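Local atomic coordinates of glycine cleavage system transcriptional repressor, putative (Vibrio cholerae, PDB entry 1U8S), a protein that probably acts as a transcriptional repressor of the glycine cleavage system and carries two ACT domains, a fold widely used to sense small molecules. Residues B[163-166]-B[167-171]. Sequence-based numbering, arbitrary orientation.
Sequences DALC and TALDV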
ATOM      1  N   ASP B 163     -19.854 -10.424 -13.418  1.00 36.18           N
ATOM      2  CA  ASP B 163     -20.661 -10.001 -14.562  1.00 37.49           C
ATOM      3  C   ASP B 163     -22.129  -9.886 -14.162  1.00 37.11           C
ATOM      4  O   ASP B 163     -22.830  -8.963 -14.597  1.00 37.14           O
ATOM      5  CB  ASP B 163     -20.530 -10.986 -15.729  1.00 40.59           C
ATOM      6  CG  ASP B 163     -19.174 -10.911 -16.411  1.00 44.16           C
ATOM      7  OD1 ASP B 163     -18.547  -9.826 -16.368  1.00 43.74           O
ATOM      8  OD2 ASP B 163     -18.745 -11.931 -17.006  1.00 45.98           O
ATOM      9  N   ALA B 164     -22.589 -10.836 -13.347  1.00 35.42           N
ATOM     10  CA  ALA B 164     -23.971 -10.833 -12.857  1.00 35.23           C
ATOM     11  C   ALA B 164     -24.215  -9.561 -12.041  1.00 35.67           C
ATOM     12  O   ALA B 164     -25.224  -8.881 -12.231  1.00 38.14           O
ATOM     13  CB  ALA B 164     -24.224 -12.048 -11.989  1.00 31.53           C
ATOM     14  N   LEU B 165     -23.293  -9.243 -11.132  1.00 32.87           N
ATOM     15  CA  LEU B 165     -23.437  -8.051 -10.320  1.00 31.58           C
ATOM     16  C   LEU B 165     -23.559  -6.851 -11.262  1.00 32.87           C
ATOM     17  O   LEU B 165     -24.503  -6.052 -11.149  1.00 30.67           O
ATOM     18  CB  LEU B 165     -22.229  -7.894  -9.402  1.00 31.34           C
ATOM     19  CG  LEU B 165     -22.245  -6.700  -8.440  1.00 33.73           C
ATOM     20  CD1 LEU B 165     -23.518  -6.715  -7.601  1.00 32.24           C
ATOM     21  CD2 LEU B 165     -21.007  -6.762  -7.545  1.00 32.33           C
ATOM     22  N   CYS B 166     -22.614  -6.741 -12.198  1.00 31.51           N
ATOM     23  CA  CYS B 166     -22.621  -5.660 -13.179  1.00 30.21           C
ATOM     24  C   CYS B 166     -23.945  -5.619 -13.948  1.00 30.28           C
ATOM     25  O   CYS B 166     -24.444  -4.546 -14.256  1.00 31.25           O
ATOM     26  CB  CYS B 166     -21.451  -5.799 -14.161  1.00 32.85           C
ATOM     27  SG  CYS B 166     -19.814  -5.338 -13.483  1.00 35.62           S
ATOM     28  N   THR B 167     -24.520  -6.770 -14.268  1.00 28.65           N
ATOM     29  CA  THR B 167     -25.801  -6.750 -14.963  1.00 27.16           C
ATOM     30  C   THR B 167     -26.853  -6.221 -14.006  1.00 28.20           C
ATOM     31  O   THR B 167     -27.646  -5.348 -14.355  1.00 30.26           O
ATOM     32  CB  THR B 167     -26.254  -8.156 -15.432  1.00 26.78           C
ATOM     33  OG1 THR B 167     -25.358  -8.627 -16.431  1.00 27.76           O
ATOM     34  CG2 THR B 167     -27.656  -8.105 -16.019  1.00 18.78           C
ATOM     35  N   ALA B 168     -26.853  -6.767 -12.800  1.00 27.07           N
ATOM     36  CA  ALA B 168     -27.792  -6.360 -11.761  1.00 29.48           C
ATOM     37  C   ALA B 168     -27.781  -4.862 -11.466  1.00 29.31           C
ATOM     38  O   ALA B 168     -28.834  -4.261 -11.257  1.00 31.89           O
ATOM     39  CB  ALA B 168     -27.498  -7.125 -10.480  1.00 29.17           C
ATOM     40  N   LEU B 169     -26.596  -4.262 -11.445  1.00 30.60           N
ATOM     41  CA  LEU B 169     -26.481  -2.839 -11.142  1.00 32.03           C
ATOM     42  C   LEU B 169     -26.434  -1.977 -12.401  1.00 33.26           C
ATOM     43  O   LEU B 169     -26.250  -0.758 -12.321  1.00 32.43           O
ATOM     44  CB  LEU B 169     -25.240  -2.584 -10.279  1.00 32.82           C
ATOM     45  CG  LEU B 169     -25.174  -3.376  -8.969  1.00 33.16           C
ATOM     46  CD1 LEU B 169     -23.807  -3.237  -8.335  1.00 33.24           C
ATOM     47  CD2 LEU B 169     -26.269  -2.893  -8.034  1.00 32.07           C
ATOM     48  N   ASP B 170     -26.603  -2.623 -13.555  1.00 33.60           N
ATOM     49  CA  ASP B 170     -26.621  -1.944 -14.842  1.00 33.39           C
ATOM     50  C   ASP B 170     -25.424  -1.040 -15.125  1.00 34.14           C
ATOM     51  O   ASP B 170     -25.599   0.117 -15.523  1.00 33.97           O
ATOM     52  CB  ASP B 170     -27.903  -1.124 -14.962  1.00 34.62           C
ATOM     53  CG  ASP B 170     -28.037  -0.451 -16.307  1.00 37.35           C
ATOM     54  OD1 ASP B 170     -27.799  -1.127 -17.329  1.00 38.79           O
ATOM     55  OD2 ASP B 170     -28.395   0.747 -16.336  1.00 40.32           O
ATOM     56  N   VAL B 171     -24.214  -1.555 -14.926  1.00 33.52           N
ATOM     57  CA  VAL B 171     -23.001  -0.773 -15.184  1.00 33.62           C
ATOM     58  C   VAL B 171     -22.043  -1.577 -16.053  1.00 36.58           C
ATOM     59  O   VAL B 171     -22.190  -2.795 -16.194  1.00 37.36           O
ATOM     60  CB  VAL B 171     -22.254  -0.411 -13.878  1.00 31.08           C
ATOM     61  CG1 VAL B 171     -23.182   0.281 -12.920  1.00 29.09           C
ATOM     62  CG2 VAL B 171     -21.677  -1.673 -13.235  1.00 30.88           C
TER
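The carbonyl oxygen Asp163 O is gripped twice by Thr167, one helical turn further on. Thr167 N donates to it over 2.8 Å, tilted from the carbonyl plane, while the hydroxyl Thr167 OG1 lies 3.1 Å from Asp163 O and donates from the opposite face. The hydroxyl gets there because Thr167 holds OG1 anti to its carbonyl carbon (chi1 -66°), which folds it back along the helix. Two further i to i+4 bonds continue the turn: Ala168 N to Ala164 O and Leu169 N to Leu165 O.

At the C-terminal end of helix 155-168 the pattern changes. Asp170 takes a positive phi (53°), and the chain reverses so that Val171 N binds Cys166 O at 3.1 Å, in the carbonyl plane, while Asp170 N returns to Thr167 O at 3.0 Å. These two bonds back into the last turn make a Schellman motif, which ends the helix and leads directly into strand 172-179.

Apolar side chains follow the same path. Leu165 and Leu169, one turn apart, cross at a slant with their CD1 methyls 3.6 Å from each other; Leu165 sends CG anti to its backbone N (chi1 -178°), which sets it beside the carbonyl carbon and carries its end forward toward Leu169. Beyond the cap, Val171 CG2 sits 4.1 Å from Cys166 SG. Leu165 and Val171 also touch Phe110 of helix 107-116, and Val171 reaches Val98 of strand 92-100, so the end of helix 155-168 packs on both within the C-terminal ACT domain, a beta-alpha-beta-beta-alpha-beta fold.

Within this turn, the carbonyls of Asp163 through Thr167 all receive N-H donors, and the reversal at Asp170 lets the last two be satisfied by backbone although the helix has stopped.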